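Local coordinates for telomerase reverse transcriptase (Candida albicans SC5314, PDB 6ZDQ), which probably lengthens telomeres as a reverse transcriptase, adding DNA repeats to chromosome ends by copying a template carried in its RNA component, at residues Q284-K289 against E355-N360; Q361-S366 against L419-I424; C65-V70 against K200-S205. All coordinates share one frame; numbering follows the deposited sequence.

In the fold
Contacts 1 and 2 are neighbours in the reverse transcriptase region, their centres about 10 Å apart, whereas the centre of contact 3 lies about 42 and 47 Å from theirs, where helix 196-214 of the RNA-binding region meets a preceding loop. Contact 1 is the buried one: Ile-285, Leu-286 and the aliphatic part of Lys-289 on helix 263-296 meet Leu-357 and Phe-358. Contact 2 is at the surface and mostly polar, built from the methylenes of Lys-421, loop carbonyls and side-chain amides, with one weak hydrogen bond. Ile-424, on the 419-424 segment, packs on Ile-285 and Phe-358, and Lys-421 NZ probably bonds to Phe-358 O. Contact 3, partly buried, combines a leucine core with a marginal phenylalanine.

Contact 1 of 3, residues Q284-K289 against E355-N360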
ATOM      1  N   GLN A 284      14.596  -5.285  14.060  1.00123.41           N
ATOM      2  CA  GLN A 284      14.051  -5.389  15.411  1.00108.51           C
ATOM      3  C   GLN A 284      14.981  -4.740  16.429  1.00110.27           C
ATOM      4  O   GLN A 284      14.540  -3.959  17.281  1.00124.35           O
ATOM      5  CB  GLN A 284      13.805  -6.855  15.767  1.00103.72           C
ATOM      6  CG  GLN A 284      12.570  -7.460  15.119  1.00115.90           C
ATOM      7  CD  GLN A 284      11.281  -6.893  15.682  1.00140.60           C
ATOM      8  OE1 GLN A 284      10.832  -7.293  16.756  1.00145.48           O
ATOM      9  NE2 GLN A 284      10.679  -5.957  14.957  1.00153.45           N
ATOM     10  N   ILE A 285      16.276  -5.057  16.358  1.00103.76           N
ATOM     11  CA  ILE A 285      17.236  -4.502  17.309  1.00105.20           C
ATOM     12  C   ILE A 285      17.321  -2.988  17.165  1.00109.75           C
ATOM     13  O   ILE A 285      17.319  -2.253  18.161  1.00103.38           O
ATOM     14  CB  ILE A 285      18.612  -5.170  17.124  1.00121.70           C
ATOM     15  CG1 ILE A 285      18.510  -6.672  17.401  1.00106.88           C
ATOM     16  CG2 ILE A 285      19.649  -4.527  18.031  1.00106.38           C
ATOM     17  CD1 ILE A 285      19.780  -7.437  17.115  1.00108.42           C
ATOM     18  N   LEU A 286      17.395  -2.495  15.925  1.00117.92           N
ATOM     19  CA  LEU A 286      17.450  -1.053  15.709  1.00106.64           C
ATOM     20  C   LEU A 286      16.161  -0.379  16.163  1.00114.53           C
ATOM     21  O   LEU A 286      16.196   0.711  16.745  1.00108.19           O
ATOM     22  CB  LEU A 286      17.732  -0.753  14.238  1.00101.79           C
ATOM     23  CG  LEU A 286      19.102  -1.196  13.721  1.00111.82           C
ATOM     24  CD1 LEU A 286      19.311  -0.751  12.282  1.00102.55           C
ATOM     25  CD2 LEU A 286      20.208  -0.661  14.617  1.00122.59           C
ATOM     26  N   ARG A 287      15.013  -1.012  15.908  1.00110.15           N
ATOM     27  CA  ARG A 287      13.756  -0.497  16.438  1.00113.33           C
ATOM     28  C   ARG A 287      13.725  -0.561  17.959  1.00108.99           C
ATOM     29  O   ARG A 287      13.092   0.286  18.601  1.00111.17           O
ATOM     30  CB  ARG A 287      12.577  -1.274  15.850  1.00119.05           C
ATOM     31  CG  ARG A 287      11.785  -0.513  14.801  1.00106.57           C
ATOM     32  CD  ARG A 287      10.857  -1.439  14.029  1.00103.79           C
ATOM     33  NE  ARG A 287      11.572  -2.198  13.005  1.00126.79           N
ATOM     34  CZ  ARG A 287      11.736  -1.786  11.751  1.00146.31           C
ATOM     35  NH1 ARG A 287      11.234  -0.621  11.362  1.00118.28           N
ATOM     36  NH2 ARG A 287      12.401  -2.538  10.883  1.00118.43           N
ATOM     37  N   LEU A 288      14.402  -1.549  18.551  1.00106.87           N
ATOM     38  CA  LEU A 288      14.423  -1.661  20.005  1.00110.47           C
ATOM     39  C   LEU A 288      15.329  -0.607  20.630  1.00113.87           C
ATOM     40  O   LEU A 288      15.002  -0.045  21.681  1.00102.66           O
ATOM     41  CB  LEU A 288      14.866  -3.064  20.416  1.00111.24           C
ATOM     42  CG  LEU A 288      14.696  -3.395  21.897  1.00104.13           C
ATOM     43  CD1 LEU A 288      13.227  -3.313  22.284  1.00115.74           C
ATOM     44  CD2 LEU A 288      15.266  -4.769  22.204  1.00125.00           C
ATOM     45  N   LYS A 289      16.475  -0.328  20.002  1.00104.93           N
ATOM     46  CA  LYS A 289      17.374   0.696  20.526  1.00103.37           C
ATOM     47  C   LYS A 289      16.721   2.072  20.487  1.00104.13           C
ATOM     48  O   LYS A 289      16.866   2.863  21.427  1.00113.64           O
ATOM     49  CB  LYS A 289      18.685   0.699  19.741  1.00128.72           C
ATOM     50  CG  LYS A 289      19.624  -0.440  20.096  1.00105.21           C
ATOM     51  CD  LYS A 289      20.074  -0.342  21.544  1.00117.13           C
ATOM     52  CE  LYS A 289      21.036  -1.461  21.904  1.00131.31           C
ATOM     53  NZ  LYS A 289      21.469  -1.384  23.327  1.00139.17           N
ATOM     54  N   GLU A 355      26.088   3.883  15.690  1.00124.70           N
ATOM     55  CA  GLU A 355      27.111   3.392  16.606  1.00114.88           C
ATOM     56  C   GLU A 355      26.892   3.893  18.027  1.00121.61           C
ATOM     57  O   GLU A 355      27.243   3.194  18.985  1.00127.60           O
ATOM     58  CB  GLU A 355      28.497   3.795  16.103  1.00112.90           C
ATOM     59  CG  GLU A 355      28.882   3.137  14.788  1.00114.64           C
ATOM     60  CD  GLU A 355      30.152   3.713  14.198  1.00123.67           C
ATOM     61  OE1 GLU A 355      30.544   4.827  14.604  1.00133.57           O
ATOM     62  OE2 GLU A 355      30.759   3.051  13.329  1.00115.76           O
ATOM     63  N   GLU A 356      26.321   5.091  18.188  1.00119.62           N
ATOM     64  CA  GLU A 356      26.002   5.593  19.520  1.00118.24           C
ATOM     65  C   GLU A 356      24.964   4.732  20.226  1.00121.96           C
ATOM     66  O   GLU A 356      24.869   4.778  21.457  1.00132.17           O
ATOM     67  CB  GLU A 356      25.510   7.040  19.439  1.00110.92           C
ATOM     68  CG  GLU A 356      26.555   8.030  18.953  1.00115.43           C
ATOM     69  CD  GLU A 356      26.027   9.450  18.881  1.00123.79           C
ATOM     70  OE1 GLU A 356      25.023   9.747  19.563  1.00135.29           O
ATOM     71  OE2 GLU A 356      26.611  10.268  18.138  1.00113.26           O
ATOM     72  N   LEU A 357      24.178   3.956  19.476  1.00123.01           N
ATOM     73  CA  LEU A 357      23.241   3.028  20.095  1.00123.07           C
ATOM     74  C   LEU A 357      23.950   1.879  20.795  1.00122.66           C
ATOM     75  O   LEU A 357      23.375   1.271  21.703  1.00126.47           O
ATOM     76  CB  LEU A 357      22.277   2.473  19.043  1.00123.07           C
ATOM     77  CG  LEU A 357      21.496   3.480  18.196  1.00123.66           C
ATOM     78  CD1 LEU A 357      20.646   2.763  17.159  1.00123.80           C
ATOM     79  CD2 LEU A 357      20.634   4.367  19.075  1.00124.48           C
ATOM     80  N   PHE A 358      25.185   1.571  20.395  1.00122.26           N
ATOM     81  CA  PHE A 358      25.933   0.450  20.950  1.00123.70           C
ATOM     82  C   PHE A 358      27.206   0.886  21.666  1.00144.07           C
ATOM     83  O   PHE A 358      28.006   0.029  22.061  1.00122.29           O
ATOM     84  CB  PHE A 358      26.272  -0.555  19.845  1.00121.53           C
ATOM     85  CG  PHE A 358      25.070  -1.088  19.120  1.00122.94           C
ATOM     86  CD1 PHE A 358      24.397  -2.202  19.594  1.00121.38           C
ATOM     87  CD2 PHE A 358      24.611  -0.475  17.964  1.00152.40           C
ATOM     88  CE1 PHE A 358      23.289  -2.696  18.930  1.00127.47           C
ATOM     89  CE2 PHE A 358      23.504  -0.964  17.293  1.00121.61           C
ATOM     90  CZ  PHE A 358      22.842  -2.075  17.777  1.00139.55           C
ATOM     91  N   GLU A 359      27.420   2.193  21.845  1.00148.00           N
ATOM     92  CA  GLU A 359      28.623   2.649  22.533  1.00147.50           C
ATOM     93  C   GLU A 359      28.560   2.362  24.027  1.00145.26           C
ATOM     94  O   GLU A 359      29.603   2.192  24.668  1.00130.87           O
ATOM     95  CB  GLU A 359      28.845   4.143  22.283  1.00123.48           C
ATOM     96  CG  GLU A 359      27.771   5.048  22.866  1.00124.57           C
ATOM     97  CD  GLU A 359      28.067   6.520  22.649  1.00158.76           C
ATOM     98  OE1 GLU A 359      29.093   6.836  22.011  1.00153.38           O
ATOM     99  OE2 GLU A 359      27.273   7.364  23.119  1.00159.86           O
ATOM    100  N   ASN A 360      27.354   2.311  24.598  1.00149.64           N
ATOM    101  CA  ASN A 360      27.219   2.005  26.019  1.00161.82           C
ATOM    102  C   ASN A 360      27.645   0.571  26.320  1.00156.28           C
ATOM    103  O   ASN A 360      28.244   0.303  27.368  1.00151.48           O
ATOM    104  CB  ASN A 360      25.779   2.242  26.475  1.00162.03           C
ATOM    105  CG  ASN A 360      25.236   3.586  26.020  1.00172.76           C
ATOM    106  OD1 ASN A 360      24.613   3.691  24.963  1.00162.40           O
ATOM    107  ND2 ASN A 360      25.467   4.620  26.821  1.00145.37           N
TER
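Leu-357 and Phe-358, on the chain running on from helix 347-356, pack against one side of the long helix 263-296 within the right-hand-shaped reverse transcriptase core of telomerase. Helix 347-356 comes after strand 332-337, probably of the palm, with the short helix 341-344 between; the contact joins the end of this part of the chain to helix 263-296. Three residues of that helix do the touching: Ile-285, Leu-286 and, one turn on from Ile-285, Lys-289. The phenylalanine ring presents its edge to the two aliphatic residues. CG2 of Ile-285 sits near the ring plane, 4.0 Å from CZ of Phe-358; it is the branch anti to the backbone N that reaches the ring. Leu-286 contributes a single methyl, CD2, which lies 4.3 Å from Phe-358 CE2 and equally near CD1 of Leu-357. Ile-424 and Cys-428 of helix 421-434 and Ile-468 of helix 460-477 extend this apolar packing. Lys-289 behaves differently along its length. Its base slides past Leu-357 in the opposite direction, CB to CD1 at 3.8 Å. A bend at chi2 (-63°) then carries the rest of the chain across the loop, where its ammonium makes a weak hydrogen bond to the hydroxyl of Tyr-367. On the way CE of Lys-289 passes 3.6 Å from the carbonyl O of Leu-357 and 3.9 Å from Phe-358 CE1.

Contact 2 of 3, residues Q361-S366 against L419-I424; sequences QDNKTS and LQKGNI
Lys-421 lies stretched along the backbone of the 361-366 loop, its methylenes overlapping the carbonyls of Asp-362 and Asn-363. CG leaves the alpha carbon anti to the backbone N (chi1 167°) and every later torsion is close to 180°, which takes the ammonium well out from the first turn of helix 421-434. Along the way CB comes 3.2 Å from the carbonyl O of Asn-363, and CD 3.3 Å from the carbonyl O of Asp-362. At the far end NZ has two acceptors. One is the side-chain OD1 of Asn-363, reached by a weak hydrogen bond of 3.5 Å; the other is the backbone carbonyl of Phe-358, just ahead of the loop, a probable hydrogen bond. The lysine thus spans from the carbonyl of Phe-358, ahead of the loop, to the side chain of Asn-363, the second hold being weak.

Gln-420, at the N-cap position of the helix, makes the second half of the contact. Its side chain, extended beyond CG, lays the amide beside CB of Lys-364, with NE2 3.4 Å from that carbon, while its own CG rests 3.9 Å from CA of Ser-366. Here the two backbones come closest: CA of Ser-366 makes a CH···O contact of 3.6 Å with the carbonyl O of Leu-419. The contact joins the loop ahead of strand 367-369 to the start of helix 421-434, in the region between palm motifs A and B′ that, as in other telomerases, probably corresponds to the insertion in the fingers domain.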
ATOM      1  N   GLN A 361      27.346  -0.360  25.416  1.00175.42           N
ATOM      2  CA  GLN A 361      27.652  -1.768  25.614  1.00169.34           C
ATOM      3  C   GLN A 361      29.033  -2.103  25.049  1.00168.49           C
ATOM      4  O   GLN A 361      29.708  -1.270  24.441  1.00165.26           O
ATOM      5  CB  GLN A 361      26.569  -2.642  24.979  1.00175.73           C
ATOM      6  CG  GLN A 361      25.180  -2.475  25.587  1.00171.85           C
ATOM      7  CD  GLN A 361      24.437  -1.265  25.049  1.00157.47           C
ATOM      8  OE1 GLN A 361      24.706  -0.796  23.943  1.00159.83           O
ATOM      9  NE2 GLN A 361      23.499  -0.750  25.835  1.00155.67           N
ATOM     10  N   ASP A 362      29.462  -3.346  25.260  1.00185.80           N
ATOM     11  CA  ASP A 362      30.767  -3.799  24.804  1.00187.49           C
ATOM     12  C   ASP A 362      30.730  -4.127  23.312  1.00185.13           C
ATOM     13  O   ASP A 362      29.701  -4.012  22.642  1.00192.11           O
ATOM     14  CB  ASP A 362      31.225  -5.003  25.622  1.00179.19           C
ATOM     15  CG  ASP A 362      31.587  -4.636  27.046  1.00189.50           C
ATOM     16  OD1 ASP A 362      32.183  -3.557  27.249  1.00180.33           O
ATOM     17  OD2 ASP A 362      31.276  -5.424  27.964  1.00206.56           O
ATOM     18  N   ASN A 363      31.885  -4.541  22.784  1.00189.64           N
ATOM     19  CA  ASN A 363      31.991  -4.821  21.356  1.00182.14           C
ATOM     20  C   ASN A 363      31.274  -6.109  20.969  1.00179.15           C
ATOM     21  O   ASN A 363      30.777  -6.222  19.843  1.00170.87           O
ATOM     22  CB  ASN A 363      33.461  -4.885  20.944  1.00187.23           C
ATOM     23  CG  ASN A 363      34.159  -3.547  21.077  1.00185.21           C
ATOM     24  OD1 ASN A 363      33.554  -2.495  20.865  1.00182.10           O
ATOM     25  ND2 ASN A 363      35.437  -3.579  21.432  1.00192.30           N
ATOM     26  N   LYS A 364      31.213  -7.085  21.871  1.00170.39           N
ATOM     27  CA  LYS A 364      30.519  -8.347  21.623  1.00157.17           C
ATOM     28  C   LYS A 364      29.426  -8.497  22.680  1.00161.00           C
ATOM     29  O   LYS A 364      29.662  -9.007  23.779  1.00188.16           O
ATOM     30  CB  LYS A 364      31.496  -9.536  21.623  1.00160.56           C
ATOM     31  CG  LYS A 364      32.465  -9.578  22.796  1.00163.31           C
ATOM     32  CD  LYS A 364      33.277 -10.862  22.783  1.00158.39           C
ATOM     33  CE  LYS A 364      33.963 -11.096  24.120  1.00167.03           C
ATOM     34  NZ  LYS A 364      32.980 -11.276  25.225  1.00150.31           N
ATOM     35  N   THR A 365      28.220  -8.044  22.341  1.00154.16           N
ATOM     36  CA  THR A 365      27.087  -8.108  23.255  1.00152.24           C
ATOM     37  C   THR A 365      26.167  -9.290  22.983  1.00152.88           C
ATOM     38  O   THR A 365      25.506  -9.769  23.910  1.00160.51           O
ATOM     39  CB  THR A 365      26.275  -6.808  23.182  1.00174.27           C
ATOM     40  OG1 THR A 365      27.169  -5.692  23.084  1.00189.17           O
ATOM     41  CG2 THR A 365      25.416  -6.644  24.429  1.00165.47           C
ATOM     42  N   SER A 366      26.120  -9.772  21.739  1.00122.61           N
ATOM     43  CA  SER A 366      25.353 -10.961  21.363  1.00120.90           C
ATOM     44  C   SER A 366      23.865 -10.802  21.691  1.00120.89           C
ATOM     45  O   SER A 366      23.302 -11.518  22.520  1.00142.85           O
ATOM     46  CB  SER A 366      25.933 -12.216  22.025  1.00147.02           C
ATOM     47  OG  SER A 366      25.200 -13.372  21.660  1.00126.83           O
ATOM     48  N   LEU A 419      22.921 -12.210  17.163  1.00135.24           N
ATOM     49  CA  LEU A 419      23.688 -11.261  16.367  1.00135.50           C
ATOM     50  C   LEU A 419      24.532 -10.394  17.290  1.00120.59           C
ATOM     51  O   LEU A 419      24.011  -9.809  18.247  1.00120.63           O
ATOM     52  CB  LEU A 419      22.767 -10.385  15.510  1.00120.98           C
ATOM     53  CG  LEU A 419      21.917 -11.095  14.455  1.00121.39           C
ATOM     54  CD1 LEU A 419      21.084 -10.086  13.687  1.00121.82           C
ATOM     55  CD2 LEU A 419      22.789 -11.905  13.507  1.00129.52           C
ATOM     56  N   GLN A 420      25.828 -10.317  17.006  1.00120.54           N
ATOM     57  CA  GLN A 420      26.745  -9.501  17.786  1.00120.56           C
ATOM     58  C   GLN A 420      26.802  -8.076  17.242  1.00131.38           C
ATOM     59  O   GLN A 420      26.401  -7.800  16.111  1.00137.00           O
ATOM     60  CB  GLN A 420      28.145 -10.116  17.800  1.00140.68           C
ATOM     61  CG  GLN A 420      28.335 -11.197  18.857  1.00152.08           C
ATOM     62  CD  GLN A 420      29.797 -11.486  19.140  1.00139.74           C
ATOM     63  OE1 GLN A 420      30.684 -11.003  18.437  1.00155.41           O
ATOM     64  NE2 GLN A 420      30.056 -12.274  20.178  1.00155.93           N
ATOM     65  N   LYS A 421      27.308  -7.166  18.082  1.00141.07           N
ATOM     66  CA  LYS A 421      27.381  -5.755  17.708  1.00139.37           C
ATOM     67  C   LYS A 421      28.195  -5.549  16.435  1.00134.27           C
ATOM     68  O   LYS A 421      27.811  -4.755  15.567  1.00120.45           O
ATOM     69  CB  LYS A 421      27.975  -4.946  18.862  1.00125.96           C
ATOM     70  CG  LYS A 421      28.396  -3.538  18.485  1.00141.12           C
ATOM     71  CD  LYS A 421      29.180  -2.881  19.608  1.00135.07           C
ATOM     72  CE  LYS A 421      29.739  -1.536  19.179  1.00143.51           C
ATOM     73  NZ  LYS A 421      30.520  -0.890  20.268  1.00153.73           N
ATOM     74  N   GLY A 422      29.327  -6.243  16.311  1.00143.48           N
ATOM     75  CA  GLY A 422      30.148  -6.094  15.120  1.00135.02           C
ATOM     76  C   GLY A 422      29.412  -6.457  13.844  1.00129.69           C
ATOM     77  O   GLY A 422      29.517  -5.758  12.833  1.00137.30           O
ATOM     78  N   ASN A 423      28.666  -7.564  13.869  1.00128.15           N
ATOM     79  CA  ASN A 423      27.908  -7.974  12.690  1.00129.43           C
ATOM     80  C   ASN A 423      26.791  -6.984  12.377  1.00131.45           C
ATOM     81  O   ASN A 423      26.539  -6.677  11.206  1.00135.02           O
ATOM     82  CB  ASN A 423      27.344  -9.378  12.896  1.00124.37           C
ATOM     83  CG  ASN A 423      28.377 -10.346  13.436  1.00164.53           C
ATOM     84  OD1 ASN A 423      28.180 -10.961  14.485  1.00157.65           O
ATOM     85  ND2 ASN A 423      29.492 -10.481  12.727  1.00149.90           N
ATOM     86  N   ILE A 424      26.108  -6.482  13.409  1.00125.07           N
ATOM     87  CA  ILE A 424      24.999  -5.553  13.201  1.00120.79           C
ATOM     88  C   ILE A 424      25.485  -4.282  12.515  1.00134.65           C
ATOM     89  O   ILE A 424      24.871  -3.798  11.556  1.00129.62           O
ATOM     90  CB  ILE A 424      24.306  -5.237  14.539  1.00120.84           C
ATOM     91  CG1 ILE A 424      23.683  -6.501  15.131  1.00126.35           C
ATOM     92  CG2 ILE A 424      23.249  -4.158  14.351  1.00121.25           C
ATOM     93  CD1 ILE A 424      23.204  -6.334  16.554  1.00120.91           C
TER

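Contact 3 of 3, residues C65-V70 against K200-S205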
ATOM      1  N   CYS A  65       6.334  13.404 -26.042  1.00120.14           N
ATOM      2  CA  CYS A  65       6.563  13.145 -24.623  1.00120.32           C
ATOM      3  C   CYS A  65       6.527  14.453 -23.844  1.00118.37           C
ATOM      4  O   CYS A  65       7.375  15.328 -24.043  1.00138.73           O
ATOM      5  CB  CYS A  65       7.896  12.431 -24.429  1.00117.74           C
ATOM      6  SG  CYS A  65       8.228  11.933 -22.724  1.00113.99           S
ATOM      7  N   ASN A  66       5.543  14.590 -22.958  1.00109.91           N
ATOM      8  CA  ASN A  66       5.456  15.755 -22.086  1.00129.88           C
ATOM      9  C   ASN A  66       6.455  15.617 -20.943  1.00122.52           C
ATOM     10  O   ASN A  66       6.445  14.618 -20.217  1.00137.08           O
ATOM     11  CB  ASN A  66       4.036  15.904 -21.537  1.00111.10           C
ATOM     12  CG  ASN A  66       3.804  17.242 -20.854  1.00118.67           C
ATOM     13  OD1 ASN A  66       4.740  17.891 -20.386  1.00111.33           O
ATOM     14  ND2 ASN A  66       2.544  17.658 -20.790  1.00118.71           N
ATOM     15  N   PHE A  67       7.319  16.620 -20.787  1.00122.50           N
ATOM     16  CA  PHE A  67       8.290  16.635 -19.703  1.00116.03           C
ATOM     17  C   PHE A  67       7.965  17.641 -18.609  1.00127.80           C
ATOM     18  O   PHE A  67       8.564  17.567 -17.530  1.00143.39           O
ATOM     19  CB  PHE A  67       9.698  16.922 -20.249  1.00120.28           C
ATOM     20  CG  PHE A  67      10.283  15.789 -21.046  1.00122.50           C
ATOM     21  CD1 PHE A  67      10.874  14.712 -20.408  1.00117.42           C
ATOM     22  CD2 PHE A  67      10.245  15.804 -22.431  1.00121.63           C
ATOM     23  CE1 PHE A  67      11.413  13.668 -21.134  1.00113.73           C
ATOM     24  CE2 PHE A  67      10.785  14.762 -23.164  1.00117.51           C
ATOM     25  CZ  PHE A  67      11.370  13.693 -22.513  1.00115.25           C
ATOM     26  N   ALA A  68       7.040  18.573 -18.849  1.00132.64           N
ATOM     27  CA  ALA A  68       6.645  19.508 -17.802  1.00142.69           C
ATOM     28  C   ALA A  68       5.819  18.803 -16.732  1.00143.96           C
ATOM     29  O   ALA A  68       6.197  18.771 -15.556  1.00152.17           O
ATOM     30  CB  ALA A  68       5.867  20.678 -18.408  1.00141.16           C
ATOM     31  N   ASN A  69       4.686  18.232 -17.126  1.00150.17           N
ATOM     32  CA  ASN A  69       3.861  17.400 -16.254  1.00147.56           C
ATOM     33  C   ASN A  69       4.077  15.957 -16.703  1.00145.60           C
ATOM     34  O   ASN A  69       3.377  15.453 -17.582  1.00137.79           O
ATOM     35  CB  ASN A  69       2.392  17.807 -16.323  1.00144.85           C
ATOM     36  CG  ASN A  69       1.576  17.233 -15.183  1.00141.31           C
ATOM     37  OD1 ASN A  69       2.012  16.311 -14.494  1.00139.76           O
ATOM     38  ND2 ASN A  69       0.382  17.777 -14.977  1.00140.73           N
ATOM     39  N   VAL A  70       5.061  15.295 -16.088  1.00138.94           N
ATOM     40  CA  VAL A  70       5.466  13.961 -16.517  1.00134.30           C
ATOM     41  C   VAL A  70       4.390  12.907 -16.316  1.00132.61           C
ATOM     42  O   VAL A  70       4.504  11.809 -16.872  1.00138.44           O
ATOM     43  CB  VAL A  70       6.755  13.530 -15.787  1.00136.34           C
ATOM     44  CG1 VAL A  70       7.896  14.478 -16.125  1.00130.21           C
ATOM     45  CG2 VAL A  70       6.522  13.477 -14.288  1.00142.40           C
ATOM     46  N   LYS A 200       9.804   4.981 -21.802  1.00110.29           N
ATOM     47  CA  LYS A 200      11.253   4.880 -21.968  1.00101.09           C
ATOM     48  C   LYS A 200      11.904   6.256 -22.054  1.00109.53           C
ATOM     49  O   LYS A 200      13.023   6.451 -21.564  1.00100.10           O
ATOM     50  CB  LYS A 200      11.581   4.046 -23.206  1.00114.05           C
ATOM     51  CG  LYS A 200      11.264   2.565 -23.051  1.00124.92           C
ATOM     52  CD  LYS A 200      11.568   1.800 -24.331  1.00146.47           C
ATOM     53  CE  LYS A 200      11.363   0.305 -24.142  1.00126.65           C
ATOM     54  NZ  LYS A 200       9.983  -0.017 -23.684  1.00121.45           N
ATOM     55  N   GLU A 201      11.221   7.223 -22.674  1.00113.10           N
ATOM     56  CA  GLU A 201      11.739   8.588 -22.708  1.00123.20           C
ATOM     57  C   GLU A 201      11.711   9.225 -21.323  1.00114.58           C
ATOM     58  O   GLU A 201      12.681   9.868 -20.904  1.00120.87           O
ATOM     59  CB  GLU A 201      10.942   9.435 -23.703  1.00123.16           C
ATOM     60  CG  GLU A 201      11.330   9.228 -25.160  1.00117.08           C
ATOM     61  CD  GLU A 201      10.592  10.165 -26.100  1.00117.41           C
ATOM     62  OE1 GLU A 201       9.349  10.076 -26.180  1.00111.36           O
ATOM     63  OE2 GLU A 201      11.259  10.996 -26.754  1.00125.20           O
ATOM     64  N   LEU A 202      10.600   9.061 -20.599  1.00118.30           N
ATOM     65  CA  LEU A 202      10.507   9.596 -19.243  1.00 99.81           C
ATOM     66  C   LEU A 202      11.519   8.936 -18.314  1.00107.77           C
ATOM     67  O   LEU A 202      12.173   9.615 -17.512  1.00107.31           O
ATOM     68  CB  LEU A 202       9.089   9.413 -18.704  1.00 98.27           C
ATOM     69  CG  LEU A 202       7.999  10.268 -19.350  1.00 98.87           C
ATOM     70  CD1 LEU A 202       6.628   9.810 -18.890  1.00105.84           C
ATOM     71  CD2 LEU A 202       8.214  11.735 -19.018  1.00100.99           C
ATOM     72  N   TYR A 203      11.650   7.610 -18.399  1.00 99.80           N
ATOM     73  CA  TYR A 203      12.598   6.891 -17.552  1.00 98.22           C
ATOM     74  C   TYR A 203      14.026   7.354 -17.808  1.00113.79           C
ATOM     75  O   TYR A 203      14.754   7.706 -16.872  1.00117.26           O
ATOM     76  CB  TYR A 203      12.465   5.386 -17.790  1.00 98.41           C
ATOM     77  CG  TYR A 203      13.316   4.523 -16.882  1.00102.33           C
ATOM     78  CD1 TYR A 203      12.835   4.092 -15.652  1.00105.69           C
ATOM     79  CD2 TYR A 203      14.593   4.128 -17.261  1.00108.68           C
ATOM     80  CE1 TYR A 203      13.604   3.299 -14.822  1.00100.76           C
ATOM     81  CE2 TYR A 203      15.371   3.335 -16.436  1.00117.56           C
ATOM     82  CZ  TYR A 203      14.871   2.924 -15.219  1.00106.73           C
ATOM     83  OH  TYR A 203      15.642   2.135 -14.398  1.00130.80           O
ATOM     84  N   GLU A 204      14.446   7.363 -19.077  1.00129.14           N
ATOM     85  CA  GLU A 204      15.806   7.776 -19.412  1.00137.47           C
ATOM     86  C   GLU A 204      16.080   9.206 -18.962  1.00136.22           C
ATOM     87  O   GLU A 204      17.149   9.498 -18.413  1.00142.41           O
ATOM     88  CB  GLU A 204      16.038   7.629 -20.918  1.00132.72           C
ATOM     89  CG  GLU A 204      17.337   8.241 -21.431  1.00149.89           C
ATOM     90  CD  GLU A 204      18.569   7.435 -21.058  1.00168.38           C
ATOM     91  OE1 GLU A 204      19.688   7.976 -21.181  1.00158.07           O
ATOM     92  OE2 GLU A 204      18.422   6.265 -20.647  1.00169.15           O
ATOM     93  N   SER A 205      15.124  10.111 -19.185  1.00125.94           N
ATOM     94  CA  SER A 205      15.309  11.507 -18.798  1.00122.66           C
ATOM     95  C   SER A 205      15.455  11.652 -17.288  1.00108.43           C
ATOM     96  O   SER A 205      16.403  12.278 -16.800  1.00119.03           O
ATOM     97  CB  SER A 205      14.139  12.348 -19.308  1.00110.87           C
ATOM     98  OG  SER A 205      14.212  13.681 -18.831  1.00114.66           O
TER
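An Asx-motif loop, residues 65-70, folds round Leu-202 of helix 196-214 where that helix runs through the telomerase RNA-binding region. CD2 of Leu-202 is the central atom: it lies 3.7 Å from SG of Cys-65 and meets CB of Val-70 and CD1 of Phe-67. The other methyl, CD1, meets the carbonyl O of Val-70. Inside the loop, Asn-66 OD1 accepts the backbone N of Asn-69 from above its carbonyl plane, at 3.3 Å, and more weakly that of Ala-68, which probably helps to keep the turn closed. Phe-67 reaches along the helix, its CE1 3.5 Å from CB of Ser-205, while the carbonyl O of Glu-201 lies at the ring's edge. Cys-65, with SG anti to the backbone N (chi1 -175°), sits over one face of this ring, the sulfur 3.6 Å above the plane and offset toward the rim; seen from that sulfur, the ring and Leu-202 CD2 lie roughly at a right angle. Asn-73, nearer helix 77-91, hydrogen-bonds through OD1 to Asn-66 N and through ND2 to Val-70 O, and touches Leu-202. Helix 196-214 is also tied to strand 229-236, through a hydrogen bond from Tyr-203 OH to the carbonyl of Ile-232.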